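POU domain, class 6, transcription factor 1 (Homo sapiens, PDB 3D1N) binds DNA as a POU-family transcription factor, probably preferring a variant octamer motif, through a POU-specific domain and a homeodomain. Local coordinates at residues Q24-G28 / Q41-S45; E5-F9 / K61-E65; N12-R16 / L68-E72. The protein carries 2 engineered substitutions. All blocks are in the same frame, centred on the assembly; numbering follows the deposited sequence.

Contact 1 (Q24-G28 / Q41-S45); sequences QTQVG and QSAIS. Engineered in segment 41-45: Ser45 (natural residue Cys). With nucleotides of chain C.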
loop_
_atom_site.group_PDB
_atom_site.type_symbol
_atom_site.label_atom_id
_atom_site.label_comp_id
_atom_site.label_asym_id
_atom_site.label_seq_id
_atom_site.Cartn_x
_atom_site.Cartn_y
_atom_site.Cartn_z
ATOM N N GLN K 24 -3.913 1.817 14.414
ATOM C CA GLN K 24 -3.198 1.769 15.679
ATOM C C GLN K 24 -3.468 3.088 16.349
ATOM O O GLN K 24 -3.682 3.173 17.557
ATOM C CB GLN K 24 -1.688 1.644 15.451
ATOM C CG GLN K 24 -1.265 0.378 14.714
ATOM C CD GLN K 24 0.217 0.363 14.385
ATOM O OE1 GLN K 24 0.843 1.413 14.222
ATOM N NE2 GLN K 24 0.785 -0.831 14.283
ATOM N N THR K 25 -3.475 4.129 15.541
ATOM C CA THR K 25 -3.562 5.462 16.085
ATOM C C THR K 25 -4.974 5.784 16.546
ATOM O O THR K 25 -5.220 6.828 17.128
ATOM C CB THR K 25 -2.991 6.505 15.104
ATOM O OG1 THR K 25 -3.465 7.812 15.455
ATOM C CG2 THR K 25 -3.363 6.154 13.662
ATOM N N GLN K 26 -5.896 4.865 16.308
ATOM C CA GLN K 26 -7.234 4.978 16.879
ATOM C C GLN K 26 -7.284 4.242 18.202
ATOM O O GLN K 26 -7.718 4.792 19.212
ATOM C CB GLN K 26 -8.279 4.387 15.938
ATOM C CG GLN K 26 -8.848 5.384 14.957
ATOM C CD GLN K 26 -9.697 4.724 13.893
ATOM O OE1 GLN K 26 -9.332 3.679 13.333
ATOM N NE2 GLN K 26 -10.838 5.338 13.600
ATOM N N VAL K 27 -6.849 2.986 18.171
ATOM C CA VAL K 27 -6.752 2.154 19.360
ATOM C C VAL K 27 -6.266 2.983 20.539
ATOM O O VAL K 27 -7.043 3.334 21.425
ATOM C CB VAL K 27 -5.774 0.976 19.140
ATOM C CG1 VAL K 27 -5.809 0.022 20.319
ATOM C CG2 VAL K 27 -6.107 0.237 17.857
ATOM N N GLY K 28 -4.977 3.306 20.532
ATOM C CA GLY K 28 -4.370 4.053 21.616
ATOM C C GLY K 28 -5.080 5.363 21.896
ATOM O O GLY K 28 -5.224 5.769 23.047
ATOM N N GLN K 41 0.055 5.849 19.610
ATOM C CA GLN K 41 0.118 4.966 18.456
ATOM C C GLN K 41 1.401 4.127 18.491
ATOM O O GLN K 41 1.375 2.903 18.265
ATOM C CB GLN K 41 0.033 5.784 17.162
ATOM C CG GLN K 41 0.170 4.962 15.888
ATOM C CD GLN K 41 1.569 5.015 15.319
ATOM O OE1 GLN K 41 2.167 6.090 15.243
ATOM N NE2 GLN K 41 2.099 3.860 14.900
ATOM N N SER K 42 2.513 4.802 18.787
ATOM C CA SER K 42 3.833 4.176 18.836
ATOM C C SER K 42 3.850 2.979 19.760
ATOM O O SER K 42 4.421 1.934 19.430
ATOM C CB SER K 42 4.897 5.162 19.295
ATOM O OG SER K 42 6.174 4.616 19.019
ATOM N N ALA K 43 3.222 3.149 20.920
ATOM C CA ALA K 43 2.967 2.040 21.835
ATOM C C ALA K 43 2.367 0.858 21.070
ATOM O O ALA K 43 2.981 -0.214 20.967
ATOM C CB ALA K 43 2.029 2.488 22.938
ATOM N N ILE K 44 1.176 1.079 20.512
ATOM C CA ILE K 44 0.461 0.055 19.757
ATOM C C ILE K 44 1.348 -0.609 18.715
ATOM O O ILE K 44 1.424 -1.840 18.634
ATOM C CB ILE K 44 -0.740 0.654 19.031
ATOM C CG1 ILE K 44 -1.386 1.749 19.888
ATOM C CG2 ILE K 44 -1.721 -0.447 18.645
ATOM C CD1 ILE K 44 -2.157 1.240 21.090
ATOM N N SER K 45 2.012 0.217 17.914
ATOM C CA SER K 45 2.962 -0.292 16.941
ATOM C C SER K 45 3.976 -1.243 17.591
ATOM O O SER K 45 3.989 -2.441 17.271
ATOM C CB SER K 45 3.678 0.855 16.239
ATOM O OG SER K 45 4.665 0.336 15.364
ATOM P P DA C 10 -2.293 1.272 10.706
ATOM O OP1 DA C 10 -2.844 -0.085 10.485
ATOM O OP2 DA C 10 -2.770 2.151 11.809
ATOM O "O5'" DA C 10 -0.715 1.056 10.749
ATOM C "C5'" DA C 10 -0.047 0.511 9.621
ATOM C "C4'" DA C 10 1.465 0.640 9.799
ATOM O "O4'" DA C 10 1.915 2.014 9.663
ATOM C "C3'" DA C 10 1.996 0.170 11.156
ATOM O "O3'" DA C 10 3.012 -0.796 10.901
ATOM C "C2'" DA C 10 2.490 1.441 11.867
ATOM C "C1'" DA C 10 2.858 2.329 10.682
ATOM N N9 DA C 10 2.819 3.792 10.843
ATOM C C8 DA C 10 1.781 4.573 11.301
ATOM N N7 DA C 10 2.036 5.876 11.292
ATOM C C5 DA C 10 3.336 5.961 10.781
ATOM C C6 DA C 10 4.198 7.062 10.517
ATOM N N6 DA C 10 3.843 8.346 10.740
ATOM N N1 DA C 10 5.440 6.792 10.026
ATOM C C2 DA C 10 5.778 5.515 9.805
ATOM N N3 DA C 10 5.054 4.397 9.995
ATOM C C4 DA C 10 3.830 4.688 10.497
ATOM P P DA C 11 3.785 -1.495 12.109
ATOM O OP1 DA C 11 4.264 -2.851 11.737
ATOM O OP2 DA C 11 2.951 -1.330 13.321
ATOM O "O5'" DA C 11 5.073 -0.546 12.086
ATOM C "C5'" DA C 11 6.005 -0.811 11.029
ATOM C "C4'" DA C 11 7.195 0.142 11.018
ATOM O "O4'" DA C 11 6.731 1.494 11.221
ATOM C "C3'" DA C 11 8.243 -0.114 12.092
ATOM O "O3'" DA C 11 9.468 -0.443 11.463
ATOM C "C2'" DA C 11 8.311 1.193 12.890
ATOM C "C1'" DA C 11 7.658 2.224 11.979
ATOM N N9 DA C 11 6.848 3.267 12.606
ATOM C C8 DA C 11 5.667 3.128 13.308
ATOM N N7 DA C 11 5.159 4.284 13.724
ATOM C C5 DA C 11 6.068 5.234 13.255
ATOM C C6 DA C 11 6.120 6.645 13.354
ATOM N N6 DA C 11 5.190 7.373 13.977
ATOM N N1 DA C 11 7.164 7.282 12.778
ATOM C C2 DA C 11 8.082 6.537 12.145
ATOM N N3 DA C 11 8.149 5.211 11.981
ATOM C C4 DA C 11 7.104 4.620 12.564
ATOM P P DT C 12 10.750 -0.693 12.380
ATOM O OP1 DT C 12 11.894 -1.198 11.576
ATOM O OP2 DT C 12 10.287 -1.416 13.590
ATOM O "O5'" DT C 12 11.069 0.813 12.775
ATOM C "C5'" DT C 12 11.836 1.582 11.886
ATOM C "C4'" DT C 12 12.145 2.894 12.570
ATOM O "O4'" DT C 12 10.943 3.487 13.107
ATOM C "C3'" DT C 12 13.062 2.773 13.779
ATOM O "O3'" DT C 12 14.257 3.456 13.424
ATOM C "C2'" DT C 12 12.278 3.449 14.910
ATOM C "C1'" DT C 12 11.375 4.364 14.117
ATOM N N1 DT C 12 10.166 4.811 14.808
ATOM C C2 DT C 12 9.908 6.166 14.901
ATOM O O2 DT C 12 10.636 7.038 14.464
ATOM N N3 DT C 12 8.746 6.480 15.544
ATOM C C4 DT C 12 7.844 5.584 16.076
ATOM O O4 DT C 12 6.829 5.973 16.644
ATOM C C5 DT C 12 8.170 4.181 15.932
ATOM C C7 DT C 12 7.224 3.131 16.451
ATOM C C6 DT C 12 9.307 3.856 15.306
#

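Contact 2 (E5-F9 / K61-E65); sequences EIREF and KPVLE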
loop_
_atom_site.group_PDB
_atom_site.type_symbol
_atom_site.label_atom_id
_atom_site.label_comp_id
_atom_site.label_asym_id
_atom_site.label_seq_id
_atom_site.Cartn_x
_atom_site.Cartn_y
_atom_site.Cartn_z
ATOM N N GLU K 5 2.128 -17.027 24.894
ATOM C CA GLU K 5 0.929 -16.455 25.494
ATOM C C GLU K 5 0.779 -14.975 25.161
ATOM O O GLU K 5 -0.332 -14.446 25.144
ATOM C CB GLU K 5 0.963 -16.639 27.010
ATOM C CG GLU K 5 0.102 -17.777 27.524
ATOM C CD GLU K 5 -1.220 -17.289 28.085
ATOM O OE1 GLU K 5 -2.220 -18.036 27.993
ATOM O OE2 GLU K 5 -1.256 -16.157 28.619
ATOM N N ILE K 6 1.900 -14.309 24.907
ATOM C CA ILE K 6 1.870 -12.897 24.548
ATOM C C ILE K 6 2.414 -12.655 23.141
ATOM O O ILE K 6 2.273 -11.564 22.593
ATOM C CB ILE K 6 2.622 -12.022 25.578
ATOM C CG1 ILE K 6 4.081 -12.464 25.710
ATOM C CG2 ILE K 6 1.932 -12.083 26.928
ATOM C CD1 ILE K 6 4.839 -11.739 26.811
ATOM N N ARG K 7 3.025 -13.677 22.552
ATOM C CA ARG K 7 3.530 -13.566 21.189
ATOM C C ARG K 7 2.413 -13.825 20.183
ATOM O O ARG K 7 2.443 -13.330 19.053
ATOM C CB ARG K 7 4.686 -14.539 20.960
ATOM C CG ARG K 7 5.154 -14.612 19.517
ATOM C CD ARG K 7 6.372 -15.510 19.379
ATOM N NE ARG K 7 7.592 -14.869 19.868
ATOM C CZ ARG K 7 8.020 -14.923 21.128
ATOM N NH1 ARG K 7 7.324 -15.590 22.043
ATOM N NH2 ARG K 7 9.145 -14.309 21.473
ATOM N N GLU K 8 1.421 -14.602 20.602
ATOM C CA GLU K 8 0.314 -14.919 19.722
ATOM C C GLU K 8 -0.798 -13.896 19.886
ATOM O O GLU K 8 -1.524 -13.613 18.933
ATOM C CB GLU K 8 -0.205 -16.334 19.973
ATOM C CG GLU K 8 -0.969 -16.914 18.793
ATOM C CD GLU K 8 -0.122 -16.997 17.530
ATOM O OE1 GLU K 8 -0.701 -16.978 16.420
ATOM O OE2 GLU K 8 1.121 -17.078 17.646
ATOM N N PHE K 9 -0.931 -13.343 21.090
ATOM C CA PHE K 9 -1.862 -12.242 21.310
ATOM C C PHE K 9 -1.337 -11.047 20.548
ATOM O O PHE K 9 -2.094 -10.163 20.154
ATOM C CB PHE K 9 -1.978 -11.892 22.784
ATOM C CG PHE K 9 -2.887 -10.721 23.067
ATOM C CD1 PHE K 9 -4.219 -10.917 23.380
ATOM C CD2 PHE K 9 -2.405 -9.423 23.044
ATOM C CE1 PHE K 9 -5.050 -9.844 23.650
ATOM C CE2 PHE K 9 -3.241 -8.344 23.314
ATOM C CZ PHE K 9 -4.565 -8.560 23.620
ATOM N N LYS K 61 -0.459 -6.382 27.857
ATOM C CA LYS K 61 -1.277 -7.451 27.278
ATOM C C LYS K 61 -2.697 -7.542 27.849
ATOM O O LYS K 61 -3.659 -7.670 27.096
ATOM C CB LYS K 61 -0.539 -8.790 27.410
ATOM C CG LYS K 61 -0.908 -9.854 26.391
ATOM C CD LYS K 61 -1.989 -10.778 26.919
ATOM C CE LYS K 61 -1.947 -12.128 26.217
ATOM N NZ LYS K 61 -2.973 -13.076 26.739
ATOM N N PRO K 62 -2.830 -7.476 29.182
ATOM C CA PRO K 62 -4.136 -7.533 29.853
ATOM C C PRO K 62 -5.075 -6.395 29.473
ATOM O O PRO K 62 -6.183 -6.649 28.995
ATOM C CB PRO K 62 -3.769 -7.416 31.337
ATOM C CG PRO K 62 -2.367 -7.925 31.424
ATOM C CD PRO K 62 -1.714 -7.501 30.147
ATOM N N VAL K 63 -4.645 -5.157 29.699
ATOM C CA VAL K 63 -5.487 -3.998 29.417
ATOM C C VAL K 63 -5.872 -3.940 27.935
ATOM O O VAL K 63 -6.870 -3.320 27.558
ATOM C CB VAL K 63 -4.817 -2.675 29.879
ATOM C CG1 VAL K 63 -3.385 -2.571 29.354
ATOM C CG2 VAL K 63 -5.654 -1.463 29.468
ATOM N N LEU K 64 -5.083 -4.603 27.097
ATOM C CA LEU K 64 -5.426 -4.715 25.690
ATOM C C LEU K 64 -6.704 -5.515 25.507
ATOM O O LEU K 64 -7.711 -4.976 25.057
ATOM C CB LEU K 64 -4.280 -5.328 24.896
ATOM C CG LEU K 64 -3.225 -4.263 24.593
ATOM C CD1 LEU K 64 -2.345 -4.687 23.437
ATOM C CD2 LEU K 64 -3.907 -2.927 24.288
ATOM N N GLU K 65 -6.661 -6.794 25.869
ATOM C CA GLU K 65 -7.841 -7.653 25.811
ATOM C C GLU K 65 -9.076 -7.038 26.464
ATOM O O GLU K 65 -10.193 -7.204 25.971
ATOM C CB GLU K 65 -7.548 -9.015 26.434
ATOM C CG GLU K 65 -7.487 -10.133 25.419
ATOM C CD GLU K 65 -6.705 -11.329 25.916
ATOM O OE1 GLU K 65 -6.599 -12.325 25.165
ATOM O OE2 GLU K 65 -6.193 -11.267 27.054
#

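Contact 3 (N12-R16 / L68-E72); sequences NFKIR and LNEAE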
loop_
_atom_site.group_PDB
_atom_site.type_symbol
_atom_site.label_atom_id
_atom_site.label_comp_id
_atom_site.label_asym_id
_atom_site.label_seq_id
_atom_site.Cartn_x
_atom_site.Cartn_y
_atom_site.Cartn_z
ATOM N N ASN K 12 -2.307 -11.997 16.665
ATOM C CA ASN K 12 -3.755 -11.940 16.514
ATOM C C ASN K 12 -4.366 -10.575 16.800
ATOM O O ASN K 12 -5.327 -10.175 16.143
ATOM C CB ASN K 12 -4.435 -13.024 17.350
ATOM C CG ASN K 12 -4.247 -14.408 16.761
ATOM O OD1 ASN K 12 -5.214 -15.072 16.396
ATOM N ND2 ASN K 12 -2.992 -14.839 16.641
ATOM N N PHE K 13 -3.809 -9.859 17.769
ATOM C CA PHE K 13 -4.327 -8.534 18.088
ATOM C C PHE K 13 -4.293 -7.621 16.870
ATOM O O PHE K 13 -5.270 -6.930 16.579
ATOM C CB PHE K 13 -3.545 -7.879 19.223
ATOM C CG PHE K 13 -3.968 -6.467 19.498
ATOM C CD1 PHE K 13 -4.988 -6.201 20.394
ATOM C CD2 PHE K 13 -3.358 -5.404 18.845
ATOM C CE1 PHE K 13 -5.385 -4.902 20.649
ATOM C CE2 PHE K 13 -3.752 -4.104 19.094
ATOM C CZ PHE K 13 -4.767 -3.852 19.999
ATOM N N LYS K 14 -3.156 -7.608 16.178
ATOM C CA LYS K 14 -2.998 -6.776 14.994
ATOM C C LYS K 14 -4.130 -7.034 14.013
ATOM O O LYS K 14 -4.849 -6.106 13.632
ATOM C CB LYS K 14 -1.648 -7.031 14.314
ATOM C CG LYS K 14 -1.678 -6.814 12.803
ATOM C CD LYS K 14 -0.286 -6.633 12.199
ATOM C CE LYS K 14 0.066 -5.156 12.024
ATOM N NZ LYS K 14 1.148 -4.941 11.015
ATOM N N ILE K 15 -4.293 -8.304 13.637
ATOM C CA ILE K 15 -5.273 -8.713 12.632
ATOM C C ILE K 15 -6.720 -8.497 13.082
ATOM O O ILE K 15 -7.583 -8.216 12.255
ATOM C CB ILE K 15 -5.085 -10.188 12.186
ATOM C CG1 ILE K 15 -3.599 -10.556 12.113
ATOM C CG2 ILE K 15 -5.763 -10.432 10.840
ATOM C CD1 ILE K 15 -3.327 -11.958 11.558
ATOM N N ARG K 16 -6.992 -8.634 14.378
ATOM C CA ARG K 16 -8.319 -8.310 14.894
ATOM C C ARG K 16 -8.590 -6.817 14.733
ATOM O O ARG K 16 -9.727 -6.398 14.529
ATOM C CB ARG K 16 -8.436 -8.672 16.373
ATOM C CG ARG K 16 -8.487 -10.151 16.688
ATOM C CD ARG K 16 -8.627 -10.334 18.194
ATOM N NE ARG K 16 -8.476 -11.720 18.624
ATOM C CZ ARG K 16 -8.634 -12.134 19.878
ATOM N NH1 ARG K 16 -8.950 -11.269 20.835
ATOM N NH2 ARG K 16 -8.478 -13.416 20.174
ATOM N N LEU K 68 -9.996 -4.829 23.402
ATOM C CA LEU K 68 -10.131 -5.546 22.139
ATOM C C LEU K 68 -11.386 -6.413 22.131
ATOM O O LEU K 68 -12.265 -6.247 21.283
ATOM C CB LEU K 68 -8.894 -6.411 21.902
ATOM C CG LEU K 68 -9.019 -7.613 20.967
ATOM C CD1 LEU K 68 -9.234 -7.161 19.534
ATOM C CD2 LEU K 68 -7.781 -8.499 21.077
ATOM N N ASN K 69 -11.464 -7.344 23.078
ATOM C CA ASN K 69 -12.664 -8.150 23.248
ATOM C C ASN K 69 -13.849 -7.250 23.576
ATOM O O ASN K 69 -14.906 -7.342 22.951
ATOM C CB ASN K 69 -12.466 -9.188 24.354
ATOM C CG ASN K 69 -11.395 -10.211 24.012
ATOM O OD1 ASN K 69 -10.609 -10.022 23.082
ATOM N ND2 ASN K 69 -11.360 -11.302 24.771
ATOM N N GLU K 70 -13.647 -6.364 24.548
ATOM C CA GLU K 70 -14.676 -5.427 24.989
ATOM C C GLU K 70 -15.309 -4.621 23.852
ATOM O O GLU K 70 -16.448 -4.179 23.967
ATOM C CB GLU K 70 -14.099 -4.470 26.035
ATOM N N ALA K 71 -14.570 -4.429 22.762
ATOM C CA ALA K 71 -15.054 -3.624 21.641
ATOM C C ALA K 71 -15.420 -4.469 20.435
ATOM O O ALA K 71 -16.151 -4.012 19.559
ATOM C CB ALA K 71 -14.028 -2.578 21.248
ATOM N N GLU K 72 -14.899 -5.689 20.376
ATOM C CA GLU K 72 -15.249 -6.602 19.295
ATOM C C GLU K 72 -16.734 -6.934 19.335
ATOM O O GLU K 72 -17.398 -6.998 18.298
ATOM C CB GLU K 72 -14.425 -7.882 19.371
ATOM C CG GLU K 72 -13.154 -7.838 18.557
ATOM C CD GLU K 72 -12.281 -9.056 18.781
ATOM O OE1 GLU K 72 -12.520 -9.780 19.772
ATOM O OE2 GLU K 72 -11.357 -9.285 17.968
#

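Contact 1 (Q24-G28 / Q41-S45)
Gln24 and Gln41 meet through their side-chain amides. Gln41 NE2 donates to Gln24 OE1 over 2.8 Å, though the position of OE1, crowded against the sugar of DA10 of chain C, makes this bond doubtful. Bent at its second torsion, the Gln41 chain also presents NE2 to N7 of DA11 of chain C, a weak bond of 3.3 Å that is nearly straight at 168°. The DNA backbone of chain C is gripped from both helices: Gln24 N donates to OP2 of DA10 (2.9 Å), and OG of the engineered Ser45 bonds to OP2 of DA11. A second base is met by Ser42, whose OG donates to O4 of DT12 of chain C at 2.8 Å. Helices 24-31 and 41-49 are the helix-turn-helix of the POU-specific domain, their segments here inclined at 112°, with the second helix reading bases in the major groove. Behind these polar groups Ile44 supplies most of the apolar packing. Ile44 CD1 reaches Val27 CG1 at 3.9 Å and lies 3.5 Å from Gly28 N, while its other branch, CG2, rests on Gln24 CB. Near the start of both helices, Thr25 CB packs against Gln41 CG at 3.6 Å.

Contact 2 (E5-F9 / K61-E65)
Lys61 lays its chain across Ile6 and Phe9 before its ammonium group reaches the acidic residues Glu5 and Glu65. From CB, which only just meets Ile6 CG2, the chain runs to CG, anti to the backbone nitrogen (chi1 -155°), and there Lys61 CG settles into the angle between two partners: Ile6 CG2 at 3.6 Å and Phe9 CD2 at 3.7 Å. A bend at the second torsion then carries CD over one face of the Phe9 ring, where it makes a CH-pi contact 4.1 Å from the centroid and 17° off the ring normal. Lys61 CE follows past Phe9 CB at 3.4 Å and lies beside the Glu5 carbonyl oxygen. At the tip, Lys61 NZ is 3.7 Å from Glu65 OE2 of its own helix. Lys61 NZ also lies 4.0 Å from Glu5 OE2; both salt bridges are long, so the three charges form a loose network. The far end of the Phe9 ring meets the second helix edge-on, with Leu64 CB 3.5 Å from Phe9 CZ. Phe47 of helix 41-49 touches both Phe9 and Leu64. Phe9 thus enters the hydrophobic core with the Lys61 chain over one face of its ring, where helices 4-18 and 54-73, the first and last of the four-helix POU-specific fold, pack together beside the helix-turn-helix.

Contact 3 (N12-R16 / L68-E72)
Arg16 and Glu72 form the charged part of this contact, a long salt bridge with Arg16 NE 3.8 Å from Glu72 OE2. The carboxylate oxygen OE2 lies along the aliphatic part of Arg16, closer to CB and CG than to NE, which is why the ion pair is long; the guanidinium and carboxylate planes are turned 38° from each other. Asn69 OD1 comes up at the edge of the guanidinium, 3.1 Å from Arg16 NH1. The apolar part centres on Leu68. With its CG anti to the carbonyl carbon (chi1 -71°) and the chain stretched out from CG to NE, Arg16 runs roughly perpendicular to the Leu68 side chain, its CB 3.6 Å and its CD 3.5 Å from Leu68 CD1. The second methyl, CD2, is shared between Arg16 and Phe13: Leu68 CD2 lies 3.7 Å from Phe13 CD1 as these two side chains run past each other in opposite directions. A leucine in place of Arg16 would probably leave Glu72 without its basic mate and Asn69 OD1 without a polar neighbour from helix 4-18. Around the contact, Phe13 and Lys14 lean on Glu48 of helix 41-49, Lys14 also packs on a DNA phosphate, and on helix 54-73 Glu70 and Ala71 touch Phe85 of helix 79-86.

From the N terminus, helix 4-18 supplies the first segments of contact 2 and then contact 3. The chain next turns through helix 24-31 and helix 41-49, whose pairing in contact 1 closes a short loop of twelve residues. Helix 54-73 then returns to helix 4-18 and closes the two long loops, contact 2 first and contact 3 next. Contact 1 is therefore nested inside both, while contacts 2 and 3 cross, as expected where two helices run in the same general direction. Phe13 of contact 3 packs on Val27 and Ile44 of contact 1, and Phe9 of contact 2 on Leu68 of contact 3, tying the helix-turn-helix to helices 4-18 and 54-73 in one POU-specific domain.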